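Local coordinates for protein CaaX farnesyltransferase beta subunit Ram1 (Aspergillus fumigatus, PDB 4L9P) that forms the zinc-binding beta subunit of a fungal protein farnesyltransferase, probably binding the peptide whose cysteine near the C-terminus receives farnesyl from farnesyl diphosphate, at residues Ala182-Thr187 with Phe219-Arg224; Leu263-Leu268 with Trp511-Ser516; Pro343-Arg348 with Asn374-Val379; Leu378-Leu383 with Val397-Ser402. All blocks are in the same frame, centred on the assembly; numbering follows the deposited sequence.

Contact 1. Residues Ala182-Thr187 with Phe219-Arg224; sequences AAQNST and FKLIDR
Q184 reaches across to L221, I222 and D223 and lays its carboxamide along their backbone, taking one bond and giving another. Its CG stands anti to the backbone N (chi1 -174°) and the chain runs on extended, which carries the amide over to the other segment. There OE1 accepts from D223 N at 2.8 Å, almost linearly (177° at the hydrogen), while NE2 donates to L221 O at 2.9 Å. That oxygen lies close to the amide plane of Q184, although the donor sits above the L221 carbonyl plane. Held at both ends, the amide has its flip state fixed. A water adds a third link, donating to Q184 OE1 at 2.8 Å and to D223 O at 2.9 Å, so OE1 receives two bonds. Apolar flanks are slight: L221 CD1 comes to 4.0 Å from Q184 NE2, and D223 CB faces OE1. The carboxylate of D223 turns elsewhere, its OD1 capping A226 N as the N-cap of the next helix. The contact thus ties the chain just past helix 173-183 to the turn between helices 216-221 and 224-234, with I210 of helix 200-213 packed against L221 and I222.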
loop_
_atom_site.group_PDB
_atom_site.type_symbol
_atom_site.label_atom_id
_atom_site.label_comp_id
_atom_site.label_asym_id
_atom_site.label_seq_id
_atom_site.Cartn_x
_atom_site.Cartn_y
_atom_site.Cartn_z
ATOM N N ALA B 182 3.471 -27.831 -3.951
ATOM C CA ALA B 182 4.593 -27.668 -4.830
ATOM C C ALA B 182 5.401 -26.365 -4.591
ATOM O O ALA B 182 6.601 -26.302 -4.880
ATOM C CB ALA B 182 4.031 -27.681 -6.267
ATOM N N ALA B 183 4.751 -25.331 -4.066
ATOM C CA ALA B 183 5.394 -24.025 -3.907
ATOM C C ALA B 183 6.034 -23.867 -2.534
ATOM O O ALA B 183 6.734 -22.868 -2.296
ATOM C CB ALA B 183 4.391 -22.928 -4.118
ATOM N N GLN B 184 5.747 -24.806 -1.619
ATOM C CA GLN B 184 6.340 -24.734 -0.276
ATOM C C GLN B 184 7.748 -25.263 -0.231
ATOM O O GLN B 184 8.021 -26.372 -0.721
ATOM C CB GLN B 184 5.485 -25.532 0.721
ATOM C CG GLN B 184 5.978 -25.376 2.152
ATOM C CD GLN B 184 5.026 -25.935 3.156
ATOM O OE1 GLN B 184 4.865 -25.360 4.229
ATOM N NE2 GLN B 184 4.376 -27.060 2.846
ATOM N N ASN B 185 8.647 -24.505 0.373
ATOM C CA ASN B 185 10.031 -24.935 0.501
ATOM C C ASN B 185 10.259 -25.725 1.765
ATOM O O ASN B 185 9.675 -25.433 2.807
ATOM C CB ASN B 185 10.943 -23.725 0.435
ATOM C CG ASN B 185 10.971 -23.139 -0.966
ATOM O OD1 ASN B 185 11.306 -23.852 -1.929
ATOM N ND2 ASN B 185 10.628 -21.867 -1.092
ATOM N N SER B 186 11.120 -26.727 1.699
ATOM C CA SER B 186 11.270 -27.592 2.874
ATOM C C SER B 186 11.914 -26.866 4.073
ATOM O O SER B 186 11.696 -27.228 5.244
ATOM C CB SER B 186 12.028 -28.874 2.516
ATOM O OG SER B 186 13.341 -28.542 2.183
ATOM N N THR B 187 12.658 -25.807 3.784
ATOM C CA THR B 187 13.268 -24.951 4.808
ATOM C C THR B 187 12.285 -23.930 5.361
ATOM O O THR B 187 12.605 -23.139 6.272
ATOM C CB THR B 187 14.521 -24.211 4.214
ATOM O OG1 THR B 187 14.165 -23.646 2.951
ATOM C CG2 THR B 187 15.642 -25.211 3.922
ATOM N N PHE B 219 -5.212 -27.173 5.811
ATOM C CA PHE B 219 -4.482 -26.566 6.935
ATOM C C PHE B 219 -3.200 -27.374 7.234
ATOM O O PHE B 219 -2.153 -26.823 7.593
ATOM C CB PHE B 219 -5.324 -26.543 8.205
ATOM C CG PHE B 219 -6.535 -25.635 8.149
ATOM C CD1 PHE B 219 -6.725 -24.691 7.142
ATOM C CD2 PHE B 219 -7.511 -25.732 9.132
ATOM C CE1 PHE B 219 -7.884 -23.836 7.147
ATOM C CE2 PHE B 219 -8.633 -24.895 9.129
ATOM C CZ PHE B 219 -8.836 -23.990 8.128
ATOM N N LYS B 220 -3.296 -28.683 7.060
ATOM C CA LYS B 220 -2.174 -29.581 7.341
ATOM C C LYS B 220 -1.016 -29.440 6.354
ATOM O O LYS B 220 0.087 -29.862 6.644
ATOM C CB LYS B 220 -2.652 -31.049 7.380
ATOM C CG LYS B 220 -3.314 -31.393 8.696
ATOM C CD LYS B 220 -4.039 -32.740 8.627
ATOM C CE LYS B 220 -3.258 -33.859 8.052
ATOM N NZ LYS B 220 -4.149 -35.086 8.237
ATOM N N LEU B 221 -1.241 -28.840 5.191
ATOM C CA LEU B 221 -0.175 -28.814 4.212
ATOM C C LEU B 221 0.983 -27.947 4.698
ATOM O O LEU B 221 2.156 -28.208 4.411
ATOM C CB LEU B 221 -0.734 -28.401 2.865
ATOM C CG LEU B 221 -0.887 -26.971 2.457
ATOM C CD1 LEU B 221 0.503 -26.426 2.022
ATOM C CD2 LEU B 221 -1.844 -26.919 1.298
ATOM N N ILE B 222 0.651 -26.890 5.419
ATOM C CA ILE B 222 1.673 -25.948 5.865
ATOM C C ILE B 222 2.621 -26.550 6.905
ATOM O O ILE B 222 2.169 -27.074 7.909
ATOM C CB ILE B 222 1.032 -24.683 6.458
ATOM C CG1 ILE B 222 0.029 -24.053 5.468
ATOM C CG2 ILE B 222 2.175 -23.731 6.955
ATOM C CD1 ILE B 222 -1.056 -23.102 6.101
ATOM N N ASP B 223 3.946 -26.439 6.686
ATOM C CA ASP B 223 4.912 -26.825 7.707
ATOM C C ASP B 223 5.070 -25.617 8.628
ATOM O O ASP B 223 5.787 -24.672 8.321
ATOM C CB ASP B 223 6.259 -27.251 7.082
ATOM C CG ASP B 223 7.284 -27.722 8.126
ATOM O OD1 ASP B 223 7.178 -27.377 9.329
ATOM O OD2 ASP B 223 8.196 -28.471 7.740
ATOM N N ARG B 224 4.344 -25.637 9.741
ATOM C CA ARG B 224 4.316 -24.453 10.630
ATOM C C ARG B 224 5.614 -24.162 11.304
ATOM O O ARG B 224 5.990 -22.976 11.412
ATOM C CB ARG B 224 3.347 -24.604 11.807
ATOM C CG ARG B 224 1.938 -24.383 11.658
ATOM C CD ARG B 224 1.433 -25.149 12.930
ATOM N NE ARG B 224 1.146 -24.205 13.930
ATOM C CZ ARG B 224 0.708 -24.394 15.151
ATOM N NH1 ARG B 224 0.641 -25.601 15.767
ATOM N NH2 ARG B 224 0.391 -23.278 15.774
HETATM O O HOH W 1 6.393 -23.583 5.697
#

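Contact 2. Residues Leu263-Leu268 with Trp511-Ser516; sequences LLDLPL and WFENQS
F512 sets its ring against the backbone and side chain of L264, the two side chains lying alongside each other and pointing the same way. L264 CD2 meets the ring at CE2, 3.5 Å off, in an oblique approach, and L264 CA makes an off-centre CH-pi contact, 4.3 Å from the ring centroid and 28° off its normal. F512 CB rests 3.5 Å from L264 O. Next along the chain, D265 directs its carboxylate at the end of the helix: CG is anti to the backbone N (chi1 -173°), which brings OD2 to 3.4 Å from E513 CA. The D265 and E513 side chains cross at about a right angle, their carboxylate planes 65° apart. A water lies between D265 OD2 (2.6 Å) and F512 O (2.7 Å), within bonding distance of both.

In the second shell, D265 is set by a Schellman motif closing helix 251-263, where its positive phi turns the chain out of the helix. On the other side, W511 CE3 lies over the F512 ring, and Q515 NE2 donates to W511 O at 2.8 Å, folding back over the indole of W511. R224 hydrogen-bonds L264 O and Q515 O, bridging the two segments.

Two helix C-terminal ends therefore meet through an apolar patch beside a polar one. The nearby like charges of D265 and E513 do not touch; D265 has a salt bridge to K458, and E513 bonds S456 and forms a salt bridge to R509, so their mutual repulsion is probably offset.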
loop_
_atom_site.group_PDB
_atom_site.type_symbol
_atom_site.label_atom_id
_atom_site.label_comp_id
_atom_site.label_asym_id
_atom_site.label_seq_id
_atom_site.Cartn_x
_atom_site.Cartn_y
_atom_site.Cartn_z
ATOM N N LEU B 263 -2.393 -15.890 11.686
ATOM C CA LEU B 263 -3.377 -16.896 11.285
ATOM C C LEU B 263 -2.890 -18.342 11.563
ATOM O O LEU B 263 -3.719 -19.225 11.712
ATOM C CB LEU B 263 -3.727 -16.760 9.792
ATOM C CG LEU B 263 -4.512 -15.493 9.509
ATOM C CD1 LEU B 263 -4.700 -15.361 7.947
ATOM C CD2 LEU B 263 -5.891 -15.504 10.163
ATOM N N LEU B 264 -1.575 -18.587 11.599
ATOM C CA LEU B 264 -1.016 -19.914 11.871
ATOM C C LEU B 264 -0.691 -20.093 13.377
ATOM O O LEU B 264 -0.147 -21.129 13.763
ATOM C CB LEU B 264 0.259 -20.125 11.050
ATOM C CG LEU B 264 0.044 -20.074 9.513
ATOM C CD1 LEU B 264 1.412 -20.404 8.894
ATOM C CD2 LEU B 264 -1.091 -20.929 8.954
ATOM N N ASP B 265 -1.039 -19.106 14.210
ATOM C CA ASP B 265 -0.734 -19.093 15.650
ATOM C C ASP B 265 0.742 -19.502 15.879
ATOM O O ASP B 265 1.044 -20.430 16.656
ATOM C CB ASP B 265 -1.674 -20.032 16.412
ATOM C CG ASP B 265 -1.494 -19.921 17.933
ATOM O OD1 ASP B 265 -1.173 -18.774 18.376
ATOM O OD2 ASP B 265 -1.600 -20.972 18.667
ATOM N N LEU B 266 1.663 -18.831 15.207
ATOM C CA LEU B 266 3.057 -19.162 15.439
ATOM C C LEU B 266 3.519 -18.605 16.772
ATOM O O LEU B 266 2.945 -17.653 17.305
ATOM C CB LEU B 266 3.949 -18.541 14.353
ATOM C CG LEU B 266 3.591 -19.010 12.926
ATOM C CD1 LEU B 266 4.561 -18.407 11.900
ATOM C CD2 LEU B 266 3.544 -20.561 12.802
ATOM N N PRO B 267 4.580 -19.187 17.346
ATOM C CA PRO B 267 5.064 -18.605 18.596
ATOM C C PRO B 267 5.532 -17.170 18.430
ATOM O O PRO B 267 6.156 -16.823 17.423
ATOM C CB PRO B 267 6.280 -19.512 18.948
ATOM C CG PRO B 267 6.020 -20.793 18.264
ATOM C CD PRO B 267 5.336 -20.385 16.935
ATOM N N LEU B 268 5.217 -16.333 19.400
ATOM C CA LEU B 268 5.665 -14.949 19.436
ATOM C C LEU B 268 7.182 -14.802 19.538
ATOM O O LEU B 268 7.759 -13.868 18.933
ATOM C CB LEU B 268 4.969 -14.270 20.616
ATOM C CG LEU B 268 5.367 -12.862 20.928
ATOM C CD1 LEU B 268 5.025 -11.972 19.764
ATOM C CD2 LEU B 268 4.594 -12.377 22.222
ATOM N N TRP B 511 -8.202 -23.446 14.577
ATOM C CA TRP B 511 -7.639 -24.773 14.305
ATOM C C TRP B 511 -6.180 -24.838 14.737
ATOM O O TRP B 511 -5.742 -25.799 15.414
ATOM C CB TRP B 511 -7.773 -25.173 12.820
ATOM C CG TRP B 511 -7.395 -26.640 12.548
ATOM C CD1 TRP B 511 -8.233 -27.749 12.689
ATOM C CD2 TRP B 511 -6.121 -27.169 12.125
ATOM N NE1 TRP B 511 -7.559 -28.894 12.351
ATOM C CE2 TRP B 511 -6.258 -28.578 12.034
ATOM C CE3 TRP B 511 -4.888 -26.597 11.831
ATOM C CZ2 TRP B 511 -5.206 -29.407 11.626
ATOM C CZ3 TRP B 511 -3.837 -27.426 11.438
ATOM C CH2 TRP B 511 -4.002 -28.805 11.341
ATOM N N PHE B 512 -5.423 -23.812 14.355
ATOM C CA PHE B 512 -4.014 -23.828 14.720
ATOM C C PHE B 512 -3.773 -23.656 16.205
ATOM O O PHE B 512 -2.857 -24.294 16.751
ATOM C CB PHE B 512 -3.212 -22.811 13.892
ATOM C CG PHE B 512 -2.857 -23.327 12.527
ATOM C CD1 PHE B 512 -1.918 -24.315 12.387
ATOM C CD2 PHE B 512 -3.497 -22.871 11.402
ATOM C CE1 PHE B 512 -1.611 -24.845 11.128
ATOM C CE2 PHE B 512 -3.204 -23.419 10.144
ATOM C CZ PHE B 512 -2.232 -24.380 10.014
ATOM N N GLU B 513 -4.588 -22.832 16.872
ATOM C CA GLU B 513 -4.498 -22.705 18.329
ATOM C C GLU B 513 -4.638 -24.033 19.050
ATOM O O GLU B 513 -4.098 -24.221 20.161
ATOM C CB GLU B 513 -5.564 -21.749 18.867
ATOM C CG GLU B 513 -5.175 -20.322 18.700
ATOM C CD GLU B 513 -6.207 -19.377 19.346
ATOM O OE1 GLU B 513 -7.210 -19.818 19.978
ATOM O OE2 GLU B 513 -5.987 -18.173 19.297
ATOM N N ASN B 514 -5.382 -24.938 18.427
ATOM C CA ASN B 514 -5.640 -26.224 19.035
ATOM C C ASN B 514 -4.683 -27.310 18.608
ATOM O O ASN B 514 -4.820 -28.488 18.993
ATOM C CB ASN B 514 -7.087 -26.623 18.786
ATOM C CG ASN B 514 -7.999 -25.904 19.694
ATOM O OD1 ASN B 514 -8.074 -26.198 20.883
ATOM N ND2 ASN B 514 -8.728 -24.985 19.161
ATOM N N GLN B 515 -3.687 -26.934 17.811
ATOM C CA GLN B 515 -2.635 -27.894 17.446
ATOM C C GLN B 515 -1.362 -27.594 18.226
ATOM O O GLN B 515 -0.904 -26.431 18.312
ATOM C CB GLN B 515 -2.277 -27.845 15.965
ATOM C CG GLN B 515 -3.463 -27.868 14.993
ATOM C CD GLN B 515 -4.462 -28.981 15.261
ATOM O OE1 GLN B 515 -4.096 -30.158 15.315
ATOM N NE2 GLN B 515 -5.757 -28.608 15.405
ATOM N N SER B 516 -0.750 -28.640 18.789
ATOM C CA SER B 516 0.542 -28.381 19.420
ATOM C C SER B 516 1.579 -27.987 18.376
ATOM O O SER B 516 1.544 -28.437 17.209
ATOM C CB SER B 516 1.019 -29.583 20.217
ATOM O OG SER B 516 0.872 -30.748 19.429
HETATM O O HOH W 2 -0.739 -23.366 18.222
#

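Contact 3. Residues Pro343-Arg348 with Asn374-Val379; sequences PWLSAR and NCWPLV
Two neighbouring helices of the alpha-alpha toroid, 338-346 and 375-384, meet here through a leucine laid on an indole. L345 and W376 arrive from opposite directions. L345 turns CG away from its backbone N (chi1 -162°), and this carries CD2 over the six-membered ring of W376, 3.5 Å from the centroid and only 6° off the normal, a CH-pi contact almost central on that face. CG of L345 follows at 3.5 Å from W376 CZ2. The same CD2 touches C375 CB at 3.7 Å, which places the methyl between the indole and C375 on the adjoining part of helix 375-384. At the rim of the ring, near its plane, S346 N lies 3.5 Å from W376 CZ2.

The polar edge is served by a water in the indole plane, which accepts from W376 NE1 at 2.9 Å and donates to L345 O at 2.8 Å. S346 OG turns instead to R342 of the alpha subunit Ram2, and Y401 stacks on W376.

All the touching residues are buried and no direct hydrogen bond joins the two segments. Direct cohesion here is therefore probably mainly apolar, with the CH-pi contact at its centre, while the water bridge satisfies the indole N-H and links it to a carbonyl at the C-terminal part of helix 338-346.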
loop_
_atom_site.group_PDB
_atom_site.type_symbol
_atom_site.label_atom_id
_atom_site.label_comp_id
_atom_site.label_asym_id
_atom_site.label_seq_id
_atom_site.Cartn_x
_atom_site.Cartn_y
_atom_site.Cartn_z
ATOM N N PRO B 343 -6.529 13.764 7.936
ATOM C CA PRO B 343 -6.802 14.588 6.759
ATOM C C PRO B 343 -6.107 14.016 5.533
ATOM O O PRO B 343 -6.695 14.163 4.458
ATOM C CB PRO B 343 -6.250 15.984 7.121
ATOM C CG PRO B 343 -5.328 15.773 8.358
ATOM C CD PRO B 343 -5.944 14.542 9.049
ATOM N N TRP B 344 -4.909 13.406 5.677
ATOM C CA TRP B 344 -4.286 12.860 4.456
ATOM C C TRP B 344 -5.124 11.689 3.900
ATOM O O TRP B 344 -5.297 11.541 2.676
ATOM C CB TRP B 344 -2.884 12.375 4.851
ATOM C CG TRP B 344 -2.186 11.668 3.712
ATOM C CD1 TRP B 344 -1.434 12.244 2.701
ATOM C CD2 TRP B 344 -2.172 10.265 3.489
ATOM N NE1 TRP B 344 -0.956 11.240 1.854
ATOM C CE2 TRP B 344 -1.407 10.019 2.300
ATOM C CE3 TRP B 344 -2.777 9.189 4.159
ATOM C CZ2 TRP B 344 -1.142 8.725 1.833
ATOM C CZ3 TRP B 344 -2.519 7.897 3.686
ATOM C CH2 TRP B 344 -1.745 7.676 2.494
ATOM N N LEU B 345 -5.657 10.855 4.800
ATOM C CA LEU B 345 -6.520 9.744 4.351
ATOM C C LEU B 345 -7.791 10.298 3.713
ATOM O O LEU B 345 -8.178 9.857 2.611
ATOM C CB LEU B 345 -6.847 8.864 5.551
ATOM C CG LEU B 345 -7.349 7.494 5.198
ATOM C CD1 LEU B 345 -6.195 6.641 4.537
ATOM C CD2 LEU B 345 -7.804 6.767 6.480
ATOM N N SER B 346 -8.391 11.322 4.343
ATOM C CA SER B 346 -9.571 11.940 3.750
ATOM C C SER B 346 -9.270 12.522 2.366
ATOM O O SER B 346 -10.082 12.362 1.413
ATOM C CB SER B 346 -10.034 13.009 4.751
ATOM O OG SER B 346 -11.030 13.854 4.158
ATOM N N ALA B 347 -8.084 13.124 2.218
ATOM C CA ALA B 347 -7.731 13.758 0.953
ATOM C C ALA B 347 -7.447 12.752 -0.180
ATOM O O ALA B 347 -7.241 13.172 -1.315
ATOM C CB ALA B 347 -6.444 14.630 1.157
ATOM N N ARG B 348 -7.415 11.461 0.122
ATOM C CA ARG B 348 -7.253 10.496 -0.975
ATOM C C ARG B 348 -8.440 10.461 -1.926
ATOM O O ARG B 348 -8.300 10.020 -3.076
ATOM C CB ARG B 348 -7.084 9.053 -0.416
ATOM C CG ARG B 348 -5.932 8.887 0.624
ATOM C CD ARG B 348 -4.511 8.590 -0.012
ATOM N NE ARG B 348 -4.241 9.446 -1.163
ATOM C CZ ARG B 348 -3.943 10.740 -1.089
ATOM N NH1 ARG B 348 -3.790 11.451 -2.221
ATOM N NH2 ARG B 348 -3.836 11.320 0.113
ATOM N N ASN B 374 -10.138 0.293 3.257
ATOM C CA ASN B 374 -10.066 -0.495 4.475
ATOM C C ASN B 374 -9.156 0.099 5.524
ATOM O O ASN B 374 -9.113 -0.423 6.668
ATOM C CB ASN B 374 -9.728 -1.961 4.178
ATOM C CG ASN B 374 -11.001 -2.772 3.916
ATOM O OD1 ASN B 374 -12.013 -2.590 4.658
ATOM N ND2 ASN B 374 -10.967 -3.695 2.958
ATOM N N CYS B 375 -8.479 1.230 5.216
ATOM C CA CYS B 375 -7.902 1.997 6.331
ATOM C C CYS B 375 -9.008 2.600 7.190
ATOM O O CYS B 375 -8.809 2.832 8.407
ATOM C CB CYS B 375 -7.036 3.166 5.874
ATOM S SG CYS B 375 -5.441 2.613 5.166
ATOM N N TRP B 376 -10.174 2.883 6.594
ATOM C CA TRP B 376 -11.200 3.617 7.343
ATOM C C TRP B 376 -11.771 2.881 8.572
ATOM O O TRP B 376 -11.874 3.489 9.647
ATOM C CB TRP B 376 -12.327 4.123 6.415
ATOM C CG TRP B 376 -11.823 5.332 5.641
ATOM C CD1 TRP B 376 -11.565 5.431 4.256
ATOM C CD2 TRP B 376 -11.474 6.622 6.199
ATOM N NE1 TRP B 376 -11.110 6.715 3.955
ATOM C CE2 TRP B 376 -11.037 7.456 5.108
ATOM C CE3 TRP B 376 -11.478 7.150 7.501
ATOM C CZ2 TRP B 376 -10.636 8.777 5.288
ATOM C CZ3 TRP B 376 -11.021 8.483 7.693
ATOM C CH2 TRP B 376 -10.628 9.270 6.581
ATOM N N PRO B 377 -12.130 1.585 8.445
ATOM C CA PRO B 377 -12.605 0.911 9.675
ATOM C C PRO B 377 -11.512 0.863 10.735
ATOM O O PRO B 377 -11.861 0.877 11.939
ATOM C CB PRO B 377 -12.945 -0.521 9.206
ATOM C CG PRO B 377 -13.015 -0.480 7.705
ATOM C CD PRO B 377 -12.298 0.778 7.221
ATOM N N LEU B 378 -10.251 0.789 10.316
ATOM C CA LEU B 378 -9.156 0.720 11.307
ATOM C C LEU B 378 -9.038 2.065 12.016
ATOM O O LEU B 378 -8.971 2.124 13.268
ATOM C CB LEU B 378 -7.806 0.387 10.621
ATOM C CG LEU B 378 -7.885 -0.940 9.862
ATOM C CD1 LEU B 378 -6.498 -1.194 9.155
ATOM C CD2 LEU B 378 -8.283 -2.153 10.700
ATOM N N VAL B 379 -9.024 3.183 11.256
ATOM C CA VAL B 379 -8.875 4.499 11.889
ATOM C C VAL B 379 -10.149 4.797 12.713
ATOM O O VAL B 379 -10.099 5.337 13.835
ATOM C CB VAL B 379 -8.633 5.591 10.814
ATOM C CG1 VAL B 379 -8.776 7.062 11.416
ATOM C CG2 VAL B 379 -7.213 5.354 10.216
HETATM O O HOH W 3 -10.653 8.718 1.889
#

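Contact 4. Residues Leu378-Leu383 with Val397-Ser402; sequences LVQAAL and VGNLYS
Segment 378-383 is helical throughout, whereas 397-402 is irregular, and the two backbones come closest at Q380 and V397, with 6.7 Å between their CA atoms. Q380 does the polar work. With CG anti to the carbonyl carbon (chi1 -73°), the extended chain carries the carboxamide off the helix and across to the loop. OE1 accepts from L400 N at 2.8 Å with a 160° angle at the hydrogen, the donor standing above the carbonyl plane of Q380. NE2 gives a longer bond, 3.3 Å, to N399 OD1; the two amide planes are 51° apart. G398 O lies 3.1 Å from Q380 CD, against the middle of the amide. G398 itself adopts a positive phi, which favours glycine.

Within the alpha-alpha toroid this loop is the connection leading from helix 375-384 to helix 403-413, and S402 opens the latter as its N-cap, its OG capping G405 N. Q380 thus pins the connection back onto the helix it came from. N399 also uses its ND2, bonding D481, so both polar atoms of its amide are bonded.

A small apolar patch lies beside the glutamine. L383 CB packs on V397 CG1 at 4.0 Å, their side chains crossing at about a right angle, and L383 CD1 meets L400 CD1 at 3.9 Å. Y348 of the alpha subunit Ram2 packs against L383, V397 and L400.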
loop_
_atom_site.group_PDB
_atom_site.type_symbol
_atom_site.label_atom_id
_atom_site.label_comp_id
_atom_site.label_asym_id
_atom_site.label_seq_id
_atom_site.Cartn_x
_atom_site.Cartn_y
_atom_site.Cartn_z
ATOM N N LEU B 378 -10.251 0.789 10.316
ATOM C CA LEU B 378 -9.156 0.720 11.307
ATOM C C LEU B 378 -9.038 2.065 12.016
ATOM O O LEU B 378 -8.971 2.124 13.268
ATOM C CB LEU B 378 -7.806 0.387 10.621
ATOM C CG LEU B 378 -7.885 -0.940 9.862
ATOM C CD1 LEU B 378 -6.498 -1.194 9.155
ATOM C CD2 LEU B 378 -8.283 -2.153 10.700
ATOM N N VAL B 379 -9.024 3.183 11.256
ATOM C CA VAL B 379 -8.875 4.499 11.889
ATOM C C VAL B 379 -10.149 4.797 12.713
ATOM O O VAL B 379 -10.099 5.337 13.835
ATOM C CB VAL B 379 -8.633 5.591 10.814
ATOM C CG1 VAL B 379 -8.776 7.062 11.416
ATOM C CG2 VAL B 379 -7.213 5.354 10.216
ATOM N N GLN B 380 -11.310 4.472 12.142
ATOM C CA GLN B 380 -12.582 4.723 12.859
ATOM C C GLN B 380 -12.624 3.943 14.181
ATOM O O GLN B 380 -13.047 4.479 15.228
ATOM C CB GLN B 380 -13.726 4.414 11.929
ATOM C CG GLN B 380 -13.759 5.619 10.835
ATOM C CD GLN B 380 -14.581 5.443 9.561
ATOM O OE1 GLN B 380 -14.544 6.327 8.703
ATOM N NE2 GLN B 380 -15.351 4.370 9.453
ATOM N N ALA B 381 -12.101 2.719 14.189
ATOM C CA ALA B 381 -12.021 1.961 15.460
ATOM C C ALA B 381 -11.042 2.627 16.424
ATOM O O ALA B 381 -11.222 2.578 17.649
ATOM C CB ALA B 381 -11.574 0.523 15.205
ATOM N N ALA B 382 -9.953 3.203 15.895
ATOM C CA ALA B 382 -8.995 3.879 16.775
ATOM C C ALA B 382 -9.635 5.085 17.463
ATOM O O ALA B 382 -9.295 5.385 18.603
ATOM C CB ALA B 382 -7.726 4.292 16.001
ATOM N N LEU B 383 -10.592 5.734 16.785
ATOM C CA LEU B 383 -11.294 6.884 17.329
ATOM C C LEU B 383 -12.482 6.456 18.206
ATOM O O LEU B 383 -12.757 7.112 19.254
ATOM C CB LEU B 383 -11.853 7.727 16.183
ATOM C CG LEU B 383 -10.759 8.381 15.293
ATOM C CD1 LEU B 383 -11.363 9.150 14.134
ATOM C CD2 LEU B 383 -9.799 9.238 16.131
ATOM N N VAL B 397 -17.879 7.796 15.493
ATOM C CA VAL B 397 -17.572 8.917 14.605
ATOM C C VAL B 397 -18.197 8.675 13.218
ATOM O O VAL B 397 -18.314 9.620 12.422
ATOM C CB VAL B 397 -16.018 9.146 14.448
ATOM C CG1 VAL B 397 -15.358 9.520 15.776
ATOM C CG2 VAL B 397 -15.303 7.902 13.808
ATOM N N GLY B 398 -18.672 7.447 12.943
ATOM C CA GLY B 398 -19.307 7.138 11.667
ATOM C C GLY B 398 -18.224 7.042 10.577
ATOM O O GLY B 398 -17.018 6.913 10.841
ATOM N N ASN B 399 -18.659 7.158 9.326
ATOM C CA ASN B 399 -17.765 7.067 8.180
ATOM C C ASN B 399 -17.274 8.430 7.849
ATOM O O ASN B 399 -18.084 9.344 7.663
ATOM C CB ASN B 399 -18.513 6.468 7.008
ATOM C CG ASN B 399 -18.959 5.099 7.319
ATOM O OD1 ASN B 399 -18.099 4.255 7.682
ATOM N ND2 ASN B 399 -20.298 4.849 7.275
ATOM N N LEU B 400 -15.960 8.592 7.810
ATOM C CA LEU B 400 -15.341 9.887 7.610
ATOM C C LEU B 400 -14.959 10.193 6.151
ATOM O O LEU B 400 -14.255 11.141 5.910
ATOM C CB LEU B 400 -14.134 10.043 8.570
ATOM C CG LEU B 400 -14.561 10.032 10.064
ATOM C CD1 LEU B 400 -13.275 10.174 10.920
ATOM C CD2 LEU B 400 -15.563 11.117 10.412
ATOM N N TYR B 401 -15.421 9.373 5.217
ATOM C CA TYR B 401 -15.200 9.508 3.786
ATOM C C TYR B 401 -16.598 9.338 3.147
ATOM O O TYR B 401 -17.586 9.075 3.849
ATOM C CB TYR B 401 -14.244 8.418 3.235
ATOM C CG TYR B 401 -14.806 7.030 3.363
ATOM C CD1 TYR B 401 -14.818 6.350 4.558
ATOM C CD2 TYR B 401 -15.299 6.390 2.231
ATOM C CE1 TYR B 401 -15.360 5.062 4.675
ATOM C CE2 TYR B 401 -15.818 5.072 2.315
ATOM C CZ TYR B 401 -15.843 4.406 3.533
ATOM O OH TYR B 401 -16.387 3.111 3.567
ATOM N N SER B 402 -16.668 9.473 1.820
ATOM C CA SER B 402 -17.931 9.355 1.090
ATOM C C SER B 402 -18.124 7.947 0.558
ATOM O O SER B 402 -17.535 7.553 -0.470
ATOM C CB SER B 402 -17.969 10.380 -0.074
ATOM O OG SER B 402 -19.158 10.148 -0.837
#

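How the contacts relate
From the N terminus, contact 1 comes first, closing a loop of 31 residues that includes helix 200-213. Contact 2 opens after it and spans 242 residues, bringing the C-terminal helix 502-513 back to the end of helix 251-263. R224, from contact 1, connects these two. Contacts 3 and 4 both fall within the long span of contact 2, without touching it. They follow one another and share L378 and V379 on helix 375-384: contact 3 ties that helix to helix 338-346, contact 4 to its outgoing loop. Their centres are 7 Å apart, whereas those of contacts 1 and 3 are 36 Å apart, across the chain's centre.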